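Local atomic coordinates of amidohydrolase family protein (Acinetobacter baumannii, PDB entry 4I6K), a protein that probably hydrolyses 2-pyrone-4,6-dicarboxylic acid, as a member of the amidohydrolase family. Residues S60-H65 with I258-A263; N125-N130 with E154-P159; N145-N150 with N170-D175. All blocks are in the same frame, centred on the assembly; numbering follows the deposited sequence.

Interaction 1 of 3, residues S60-H65 with I258-A263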
loop_
_atom_site.group_PDB
_atom_site.type_symbol
_atom_site.label_atom_id
_atom_site.label_comp_id
_atom_site.label_asym_id
_atom_site.label_seq_id
_atom_site.Cartn_x
_atom_site.Cartn_y
_atom_site.Cartn_z
ATOM N N SER A 60 -14.749 -12.622 -1.643
ATOM C CA SER A 60 -16.010 -12.557 -2.375
ATOM C C SER A 60 -16.021 -11.426 -3.403
ATOM O O SER A 60 -16.567 -11.574 -4.494
ATOM C CB SER A 60 -17.180 -12.395 -1.416
ATOM O OG SER A 60 -18.387 -12.422 -2.138
ATOM N N HIS A 61 -15.429 -10.288 -3.052
ATOM C CA HIS A 61 -15.309 -9.183 -4.000
ATOM C C HIS A 61 -14.329 -9.486 -5.136
ATOM O O HIS A 61 -14.556 -9.089 -6.280
ATOM C CB HIS A 61 -14.899 -7.903 -3.285
ATOM C CG HIS A 61 -15.965 -7.347 -2.397
ATOM N ND1 HIS A 61 -15.868 -7.351 -1.022
ATOM C CD2 HIS A 61 -17.159 -6.780 -2.689
ATOM C CE1 HIS A 61 -16.951 -6.800 -0.504
ATOM N NE2 HIS A 61 -17.748 -6.441 -1.495
ATOM N N LEU A 62 -13.235 -10.177 -4.813
ATOM C CA LEU A 62 -12.266 -10.591 -5.824
ATOM C C LEU A 62 -12.942 -11.494 -6.847
ATOM O O LEU A 62 -12.800 -11.299 -8.055
ATOM C CB LEU A 62 -11.080 -11.324 -5.185
ATOM C CG LEU A 62 -10.209 -10.549 -4.190
ATOM C CD1 LEU A 62 -8.950 -11.351 -3.854
ATOM C CD2 LEU A 62 -9.841 -9.191 -4.751
ATOM N N ASP A 63 -13.668 -12.491 -6.347
ATOM C CA ASP A 63 -14.422 -13.417 -7.193
ATOM C C ASP A 63 -15.403 -12.688 -8.106
ATOM O O ASP A 63 -15.394 -12.892 -9.321
ATOM C CB ASP A 63 -15.159 -14.429 -6.326
ATOM C CG ASP A 63 -14.212 -15.330 -5.579
ATOM O OD1 ASP A 63 -14.639 -15.993 -4.609
ATOM O OD2 ASP A 63 -13.026 -15.379 -5.973
ATOM N N GLU A 64 -16.221 -11.817 -7.519
ATOM C CA GLU A 64 -17.222 -11.063 -8.268
ATOM C C GLU A 64 -16.638 -10.198 -9.386
ATOM O O GLU A 64 -17.377 -9.740 -10.260
ATOM C CB GLU A 64 -18.052 -10.182 -7.328
ATOM C CG GLU A 64 -18.731 -10.946 -6.202
ATOM C CD GLU A 64 -19.729 -10.104 -5.423
ATOM O OE1 GLU A 64 -20.718 -10.683 -4.923
ATOM O OE2 GLU A 64 -19.528 -8.874 -5.309
ATOM N N HIS A 65 -15.328 -9.969 -9.366
ATOM C CA HIS A 65 -14.688 -9.122 -10.384
ATOM C C HIS A 65 -13.519 -9.790 -11.097
ATOM O O HIS A 65 -12.695 -9.125 -11.734
ATOM C CB HIS A 65 -14.231 -7.797 -9.780
ATOM C CG HIS A 65 -15.353 -6.955 -9.261
ATOM N ND1 HIS A 65 -15.951 -5.966 -10.013
ATOM C CD2 HIS A 65 -15.988 -6.954 -8.066
ATOM C CE1 HIS A 65 -16.899 -5.386 -9.300
ATOM N NE2 HIS A 65 -16.945 -5.969 -8.117
ATOM N N ILE A 258 -18.002 4.894 -0.394
ATOM C CA ILE A 258 -17.188 4.052 -1.272
ATOM C C ILE A 258 -17.437 2.548 -1.169
ATOM O O ILE A 258 -17.251 1.946 -0.112
ATOM C CB ILE A 258 -15.682 4.307 -1.044
ATOM C CG1 ILE A 258 -15.374 5.805 -1.152
ATOM C CG2 ILE A 258 -14.867 3.509 -2.060
ATOM C CD1 ILE A 258 -15.425 6.348 -2.600
ATOM N N THR A 259 -17.827 1.950 -2.289
ATOM C CA THR A 259 -17.942 0.505 -2.398
ATOM C C THR A 259 -16.779 -0.043 -3.215
ATOM O O THR A 259 -16.055 0.704 -3.897
ATOM C CB THR A 259 -19.234 0.092 -3.139
ATOM O OG1 THR A 259 -19.195 0.607 -4.477
ATOM C CG2 THR A 259 -20.470 0.623 -2.424
ATOM N N TYR A 260 -16.617 -1.360 -3.167
ATOM C CA TYR A 260 -15.660 -2.009 -4.034
ATOM C C TYR A 260 -15.917 -1.589 -5.475
ATOM O O TYR A 260 -14.986 -1.221 -6.199
ATOM C CB TYR A 260 -15.742 -3.519 -3.898
ATOM C CG TYR A 260 -14.442 -4.177 -4.249
ATOM C CD1 TYR A 260 -13.448 -4.322 -3.298
ATOM C CD2 TYR A 260 -14.199 -4.635 -5.543
ATOM C CE1 TYR A 260 -12.244 -4.914 -3.614
ATOM C CE2 TYR A 260 -12.999 -5.223 -5.879
ATOM C CZ TYR A 260 -12.021 -5.362 -4.910
ATOM O OH TYR A 260 -10.820 -5.950 -5.235
ATOM N N GLU A 261 -17.179 -1.627 -5.894
ATOM C CA GLU A 261 -17.529 -1.264 -7.272
ATOM C C GLU A 261 -17.112 0.168 -7.605
ATOM O O GLU A 261 -16.651 0.456 -8.714
ATOM C CB GLU A 261 -19.024 -1.457 -7.524
ATOM C CG GLU A 261 -19.455 -2.914 -7.491
ATOM C CD GLU A 261 -19.087 -3.577 -6.187
ATOM O OE1 GLU A 261 -19.189 -2.900 -5.140
ATOM O OE2 GLU A 261 -18.678 -4.763 -6.205
ATOM N N ASP A 262 -17.276 1.063 -6.637
ATOM C CA ASP A 262 -16.847 2.452 -6.796
ATOM C C ASP A 262 -15.333 2.552 -6.985
ATOM O O ASP A 262 -14.843 3.371 -7.768
ATOM C CB ASP A 262 -17.267 3.277 -5.579
ATOM C CG ASP A 262 -18.769 3.408 -5.464
ATOM O OD1 ASP A 262 -19.451 3.319 -6.512
ATOM O OD2 ASP A 262 -19.260 3.600 -4.334
ATOM N N ALA A 263 -14.599 1.731 -6.240
ATOM C CA ALA A 263 -13.154 1.672 -6.386
ATOM C C ALA A 263 -12.785 1.216 -7.797
ATOM O O ALA A 263 -12.017 1.891 -8.484
ATOM C CB ALA A 263 -12.539 0.753 -5.327
#

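Interaction 2 of 3, residues N125-N130 with E154-P159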
loop_
_atom_site.group_PDB
_atom_site.type_symbol
_atom_site.label_atom_id
_atom_site.label_comp_id
_atom_site.label_asym_id
_atom_site.label_seq_id
_atom_site.Cartn_x
_atom_site.Cartn_y
_atom_site.Cartn_z
ATOM N N ASN A 125 3.457 3.193 8.160
ATOM C CA ASN A 125 2.250 3.998 8.082
ATOM C C ASN A 125 2.388 5.133 9.064
ATOM O O ASN A 125 2.166 4.959 10.254
ATOM C CB ASN A 125 1.019 3.156 8.404
ATOM C CG ASN A 125 -0.273 3.882 8.103
ATOM O OD1 ASN A 125 -0.265 5.050 7.708
ATOM N ND2 ASN A 125 -1.394 3.189 8.278
ATOM N N LEU A 126 2.768 6.299 8.557
ATOM C CA LEU A 126 3.219 7.383 9.423
ATOM C C LEU A 126 2.213 8.497 9.610
ATOM O O LEU A 126 2.541 9.527 10.183
ATOM C CB LEU A 126 4.536 7.967 8.912
ATOM C CG LEU A 126 5.688 6.966 8.889
ATOM C CD1 LEU A 126 6.915 7.646 8.328
ATOM C CD2 LEU A 126 5.937 6.405 10.280
ATOM N N PHE A 127 0.991 8.306 9.135
ATOM C CA PHE A 127 -0.022 9.306 9.386
ATOM C C PHE A 127 -0.290 9.432 10.878
ATOM O O PHE A 127 -0.383 8.421 11.585
ATOM C CB PHE A 127 -1.295 9.014 8.606
ATOM C CG PHE A 127 -1.269 9.563 7.223
ATOM C CD1 PHE A 127 -1.754 10.834 6.963
ATOM C CD2 PHE A 127 -0.715 8.830 6.183
ATOM C CE1 PHE A 127 -1.708 11.361 5.673
ATOM C CE2 PHE A 127 -0.672 9.344 4.897
ATOM C CZ PHE A 127 -1.172 10.613 4.639
ATOM N N GLY A 128 -0.384 10.680 11.347
ATOM C CA GLY A 128 -0.647 10.985 12.757
ATOM C C GLY A 128 0.527 10.634 13.652
ATOM O O GLY A 128 0.407 10.619 14.877
ATOM N N LEU A 129 1.672 10.352 13.042
ATOM C CA LEU A 129 2.844 9.932 13.804
ATOM C C LEU A 129 4.059 10.782 13.477
ATOM O O LEU A 129 4.032 11.597 12.551
ATOM C CB LEU A 129 3.158 8.464 13.524
ATOM C CG LEU A 129 2.074 7.473 13.951
ATOM C CD1 LEU A 129 2.352 6.129 13.324
ATOM C CD2 LEU A 129 2.004 7.373 15.466
ATOM N N ASN A 130 5.128 10.593 14.239
ATOM C CA ASN A 130 6.352 11.318 13.963
ATOM C C ASN A 130 7.152 10.576 12.921
ATOM O O ASN A 130 7.074 9.352 12.823
ATOM C CB ASN A 130 7.195 11.491 15.225
ATOM C CG ASN A 130 6.542 12.403 16.247
ATOM O OD1 ASN A 130 6.417 12.042 17.414
ATOM N ND2 ASN A 130 6.124 13.590 15.814
ATOM N N GLU A 154 6.879 -0.704 2.178
ATOM C CA GLU A 154 5.690 0.056 1.779
ATOM C C GLU A 154 5.529 1.302 2.648
ATOM O O GLU A 154 5.659 1.237 3.875
ATOM C CB GLU A 154 4.441 -0.832 1.887
ATOM C CG GLU A 154 3.138 -0.200 1.383
ATOM C CD GLU A 154 1.917 -1.112 1.582
ATOM O OE1 GLU A 154 2.039 -2.168 2.247
ATOM O OE2 GLU A 154 0.832 -0.773 1.066
ATOM N N LEU A 155 5.252 2.440 2.014
ATOM C CA LEU A 155 5.059 3.691 2.753
ATOM C C LEU A 155 3.643 4.225 2.608
ATOM O O LEU A 155 3.089 4.288 1.509
ATOM C CB LEU A 155 6.037 4.779 2.285
ATOM C CG LEU A 155 7.498 4.360 2.109
ATOM C CD1 LEU A 155 8.372 5.540 1.665
ATOM C CD2 LEU A 155 8.020 3.727 3.386
ATOM N N HIS A 156 3.062 4.607 3.733
ATOM C CA HIS A 156 1.877 5.420 3.706
ATOM C C HIS A 156 2.206 6.653 4.522
ATOM O O HIS A 156 2.423 6.561 5.725
ATOM C CB HIS A 156 0.688 4.680 4.292
ATOM C CG HIS A 156 -0.597 5.429 4.151
ATOM N ND1 HIS A 156 -1.454 5.652 5.209
ATOM C CD2 HIS A 156 -1.154 6.041 3.078
ATOM C CE1 HIS A 156 -2.494 6.349 4.787
ATOM N NE2 HIS A 156 -2.338 6.596 3.497
ATOM N N ALA A 157 2.271 7.800 3.853
ATOM C CA ALA A 157 2.794 8.995 4.479
ATOM C C ALA A 157 2.549 10.229 3.626
ATOM O O ALA A 157 2.405 10.134 2.408
ATOM C CB ALA A 157 4.283 8.831 4.747
ATOM N N PRO A 158 2.503 11.403 4.275
ATOM C CA PRO A 158 2.330 12.670 3.585
ATOM C C PRO A 158 3.602 13.065 2.841
ATOM O O PRO A 158 4.712 12.723 3.277
ATOM C CB PRO A 158 2.076 13.651 4.732
ATOM C CG PRO A 158 2.814 13.034 5.908
ATOM C CD PRO A 158 2.576 11.566 5.740
ATOM N N PRO A 159 3.441 13.800 1.727
ATOM C CA PRO A 159 4.576 14.195 0.911
ATOM C C PRO A 159 5.722 14.829 1.714
ATOM O O PRO A 159 6.891 14.591 1.406
ATOM C CB PRO A 159 3.953 15.160 -0.089
ATOM C CG PRO A 159 2.589 14.530 -0.339
ATOM C CD PRO A 159 2.153 14.100 1.066
#

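Interaction 3 of 3, residues N145-N150 with N170-D175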
loop_
_atom_site.group_PDB
_atom_site.type_symbol
_atom_site.label_atom_id
_atom_site.label_comp_id
_atom_site.label_asym_id
_atom_site.label_seq_id
_atom_site.Cartn_x
_atom_site.Cartn_y
_atom_site.Cartn_z
ATOM N N ASN A 145 18.254 -6.207 7.105
ATOM C CA ASN A 145 17.562 -7.487 7.207
ATOM C C ASN A 145 16.432 -7.653 6.191
ATOM O O ASN A 145 16.354 -8.677 5.511
ATOM C CB ASN A 145 17.035 -7.690 8.618
ATOM C CG ASN A 145 18.118 -8.094 9.581
ATOM O OD1 ASN A 145 19.030 -8.849 9.230
ATOM N ND2 ASN A 145 18.025 -7.604 10.806
ATOM N N VAL A 146 15.563 -6.643 6.105
ATOM C CA VAL A 146 14.507 -6.599 5.096
ATOM C C VAL A 146 15.093 -6.753 3.685
ATOM O O VAL A 146 14.573 -7.494 2.853
ATOM C CB VAL A 146 13.678 -5.264 5.167
ATOM C CG1 VAL A 146 12.548 -5.246 4.114
ATOM C CG2 VAL A 146 13.085 -5.062 6.537
ATOM N N GLU A 147 16.156 -6.009 3.408
ATOM C CA GLU A 147 16.844 -6.132 2.124
ATOM C C GLU A 147 17.245 -7.595 1.840
ATOM O O GLU A 147 16.985 -8.126 0.761
ATOM C CB GLU A 147 18.072 -5.247 2.149
ATOM C CG GLU A 147 18.815 -5.119 0.848
ATOM C CD GLU A 147 20.023 -4.223 1.014
ATOM O OE1 GLU A 147 20.660 -4.279 2.087
ATOM O OE2 GLU A 147 20.331 -3.453 0.089
ATOM N N SER A 148 17.864 -8.235 2.830
ATOM C CA SER A 148 18.289 -9.627 2.724
ATOM C C SER A 148 17.142 -10.559 2.417
ATOM O O SER A 148 17.330 -11.579 1.763
ATOM C CB SER A 148 18.930 -10.066 4.033
ATOM O OG SER A 148 19.752 -9.021 4.520
ATOM N N LEU A 149 15.956 -10.212 2.900
ATOM C CA LEU A 149 14.796 -11.082 2.759
ATOM C C LEU A 149 14.036 -10.858 1.454
ATOM O O LEU A 149 13.047 -11.546 1.183
ATOM C CB LEU A 149 13.854 -10.905 3.943
ATOM C CG LEU A 149 14.383 -11.459 5.267
ATOM C CD1 LEU A 149 13.498 -11.002 6.429
ATOM C CD2 LEU A 149 14.470 -12.983 5.208
ATOM N N ASN A 150 14.493 -9.906 0.648
ATOM C CA ASN A 150 13.849 -9.646 -0.635
ATOM C C ASN A 150 12.470 -9.076 -0.421
ATOM O O ASN A 150 11.641 -9.068 -1.322
ATOM C CB ASN A 150 13.722 -10.924 -1.446
ATOM C CG ASN A 150 14.703 -10.985 -2.580
ATOM O OD1 ASN A 150 15.805 -10.429 -2.498
ATOM N ND2 ASN A 150 14.311 -11.661 -3.659
ATOM N N ASN A 170 17.071 5.214 -0.345
ATOM C CA ASN A 170 17.904 5.100 -1.553
ATOM C C ASN A 170 19.077 4.145 -1.395
ATOM O O ASN A 170 19.624 3.649 -2.389
ATOM C CB ASN A 170 18.449 6.468 -1.968
ATOM C CG ASN A 170 17.513 7.203 -2.870
ATOM O OD1 ASN A 170 16.409 6.745 -3.119
ATOM N ND2 ASN A 170 17.948 8.347 -3.378
ATOM N N GLU A 171 19.455 3.896 -0.143
ATOM C CA GLU A 171 20.659 3.145 0.188
ATOM C C GLU A 171 20.491 1.625 0.271
ATOM O O GLU A 171 21.413 0.925 0.670
ATOM C CB GLU A 171 21.218 3.643 1.509
ATOM C CG GLU A 171 21.397 5.138 1.566
ATOM C CD GLU A 171 22.225 5.569 2.751
ATOM O OE1 GLU A 171 22.764 6.699 2.717
ATOM O OE2 GLU A 171 22.342 4.773 3.709
ATOM N N TYR A 172 19.326 1.118 -0.106
ATOM C CA TYR A 172 19.036 -0.297 0.043
ATOM C C TYR A 172 18.509 -0.813 -1.271
ATOM O O TYR A 172 17.908 -0.070 -2.027
ATOM C CB TYR A 172 17.976 -0.512 1.124
ATOM C CG TYR A 172 18.369 0.040 2.461
ATOM C CD1 TYR A 172 18.943 -0.778 3.425
ATOM C CD2 TYR A 172 18.183 1.387 2.762
ATOM C CE1 TYR A 172 19.326 -0.276 4.662
ATOM C CE2 TYR A 172 18.555 1.900 4.001
ATOM C CZ TYR A 172 19.134 1.063 4.941
ATOM O OH TYR A 172 19.509 1.551 6.171
ATOM N N SER A 173 18.661 -2.097 -1.511
ATOM C CA SER A 173 18.281 -2.709 -2.769
ATOM C C SER A 173 16.828 -3.096 -2.898
ATOM O O SER A 173 16.427 -3.595 -3.923
ATOM C CB SER A 173 19.113 -3.943 -3.012
ATOM O OG SER A 173 20.468 -3.608 -3.004
ATOM N N PHE A 174 16.049 -2.915 -1.852
ATOM C CA PHE A 174 14.638 -3.324 -1.913
ATOM C C PHE A 174 13.730 -2.395 -2.706
ATOM O O PHE A 174 14.027 -1.213 -2.913
ATOM C CB PHE A 174 14.032 -3.580 -0.518
ATOM C CG PHE A 174 14.329 -2.493 0.513
ATOM C CD1 PHE A 174 13.943 -1.173 0.298
ATOM C CD2 PHE A 174 14.965 -2.812 1.715
ATOM C CE1 PHE A 174 14.212 -0.186 1.249
ATOM C CE2 PHE A 174 15.229 -1.826 2.677
ATOM C CZ PHE A 174 14.855 -0.520 2.443
ATOM N N ASP A 175 12.611 -2.952 -3.144
ATOM C CA ASP A 175 11.538 -2.174 -3.737
ATOM C C ASP A 175 10.928 -1.264 -2.683
ATOM O O ASP A 175 10.717 -1.680 -1.546
ATOM C CB ASP A 175 10.470 -3.126 -4.263
ATOM C CG ASP A 175 10.994 -4.018 -5.366
ATOM O OD1 ASP A 175 10.865 -5.257 -5.258
ATOM O OD2 ASP A 175 11.556 -3.468 -6.340
#

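Interaction 1 of 3, residues S60-H65 with I258-A263
One face of the Tyr260 ring is covered by His61, whose CB sits 3.8 Å from the Tyr260 ring centroid and only 8° off the ring normal, a CH-pi contact over the centre. The two rings themselves are nearly parallel, with planes at 13°, but so slid apart that they barely overlap. His65 approaches the same tyrosine obliquely, CD2 to CD2, completing an aromatic cluster of His61, His65 and Tyr260. At the edge of the His65 ring, close to its plane, lies the Glu261 carboxylate: NE2 of His65 donates to OE2 of Glu261 at 2.8 Å and 162°. The oxygen is met on its anti side but well out of the carboxylate plane. A bend beyond CG in Glu261 folds its chain toward the histidine.

In the fold this joins the C-terminal end of helix 55-64, the helix after the first strand, to the N-terminal turn of helix 260-270, which follows the last strand of the parallel sheet. That turn is closed by a capping box, in which Asp262 N donates to OG1 of the N-cap Thr259 at 2.9 Å, and Thr259 N to Asp262 OD2 at 3.0 Å.

Farther inward, Leu62 CD2 lies 3.4 Å from Tyr260 OH, the hydroxyl that hydrogen-bonds to Asp29. On the outer side, Glu64 OE2 stands 4.3 Å from Glu261 OE2, a like-charge pair; the N-H that His65 donates to Glu261 OE2 may offset some of that charge.

Interaction 2 of 3, residues N125-N130 with E154-P159
Two hydrogen bonds tie Asn125 and Leu126 to His156, one between side chains and one between backbones. In the first, ND1 of His156 donates to OD1 of Asn125 at 2.8 Å, with an N-H...O angle of 154°. The acceptor lies near the imidazole plane, whereas the donor stands 49° out of the plane of the amide carbonyl. Both side chains have CG trans to the backbone N, and they run side by side in the same direction from the same face of the sheet. This bond helps to set the amide rotation, with ND2 of Asn125 turned to hydrogen-bond to the bound citrate, probably picked up from the crystallisation liquor. The backbone bond, Leu126 N to His156 O, is 2.9 Å long and almost straight; it belongs to the parallel bridge between Asn125 and His156.

Aromatic contacts come next. Phe127 lays its CD2-CE2 side over one face of the His156 ring, with CE2 3.4 Å above the centre of that plane. The rings are oblique, at 36°, with centroids 4.5 Å apart. His180 meets His156 as well.

Apolar packing continues down the chain. Pro158 CD lies over a face of the Phe127 ring, offset toward its rim and 4.1 Å from the centroid, a CH-pi contact. Leu126 CB meets Ala157 CB at 4.3 Å.

A type II turn from Leu126 to Leu129 then carries the chain away from the sheet. Neighbouring parallel strands 119-125 and 152-156 thus end together, their C-terminal residues and following loops meeting beside the bound citrate, consistent with the active-site end of the (beta/alpha)8 barrel fold of the amidohydrolase family.

Interaction 3 of 3, residues N145-N150 with N170-D175
Glu147, in the last turn of helix 137-148, reaches across to Ser173 in the loop that leads into strand 176-178, on the outer, helical side of a (beta/alpha)8 barrel. The backbones come closest at Glu147 and Phe174, whose CA atoms are 5.4 Å apart.

The inner part of the contact is apolar and buried. The Phe174 ring presents its CD2 edge to the helix: CD2 lies 3.8 Å from Glu147 N, which is near the ring plane, and 4.2 Å from CG1 of Val146. With chi1 at 47°, CG of Phe174 lies between its own backbone N and carbonyl carbon, a setting that accompanies this edge-on approach and turns a face of the ring to Tyr172 CB, 3.3 Å above the plane and offset toward the rim. Val153, from strand 152-156, touches both Val146 and Phe174, extending the packing toward the sheet.

The outer part is polar, and its serine is exposed. Glu147 stretches out fully through chi2 (-179°), bringing its carboxylate alongside the loop. There OE1 forms a salt bridge with Arg144 one helical turn earlier, and approaches the edge of the Tyr172 ring. The carboxylate is thereby held through both oxygens, one by the helix's own arginine and the other by the loop. Past Glu147 the helix closes in a Schellman motif, with Asn150 at positive phi and its N bonded to Glu147 O.

OE2 of Glu147 accepts two bonds from one residue: Ser173 N at 2.7 Å, with an N-H...O angle of 156°, and Ser173 OG at 3.1 Å, the two donors arriving from opposite faces of the carboxylate plane.

In the fold
Along the chain, interaction 1 closes the longest loop, joining helix 55-64 to helix 260-270, and interactions 2 and 3 are nested inside it. Those two interleave, their segments alternating as 125-130, 145-150, 154-159 and 170-175; helix 137-148 serves interaction 3 and strand 152-156 interaction 2. Their centres are 19 Å apart, while interaction 1 lies 26 Å from interaction 2 and 33 Å from interaction 3, on the opposite side of the chain's centre. Interaction 1 thus joins the helix after the first strand to the helix after the last, where the two ends of the barrel meet. Interaction 2 sits at strand ends beside the bound citrate, and interaction 3 packs the outer helical layer.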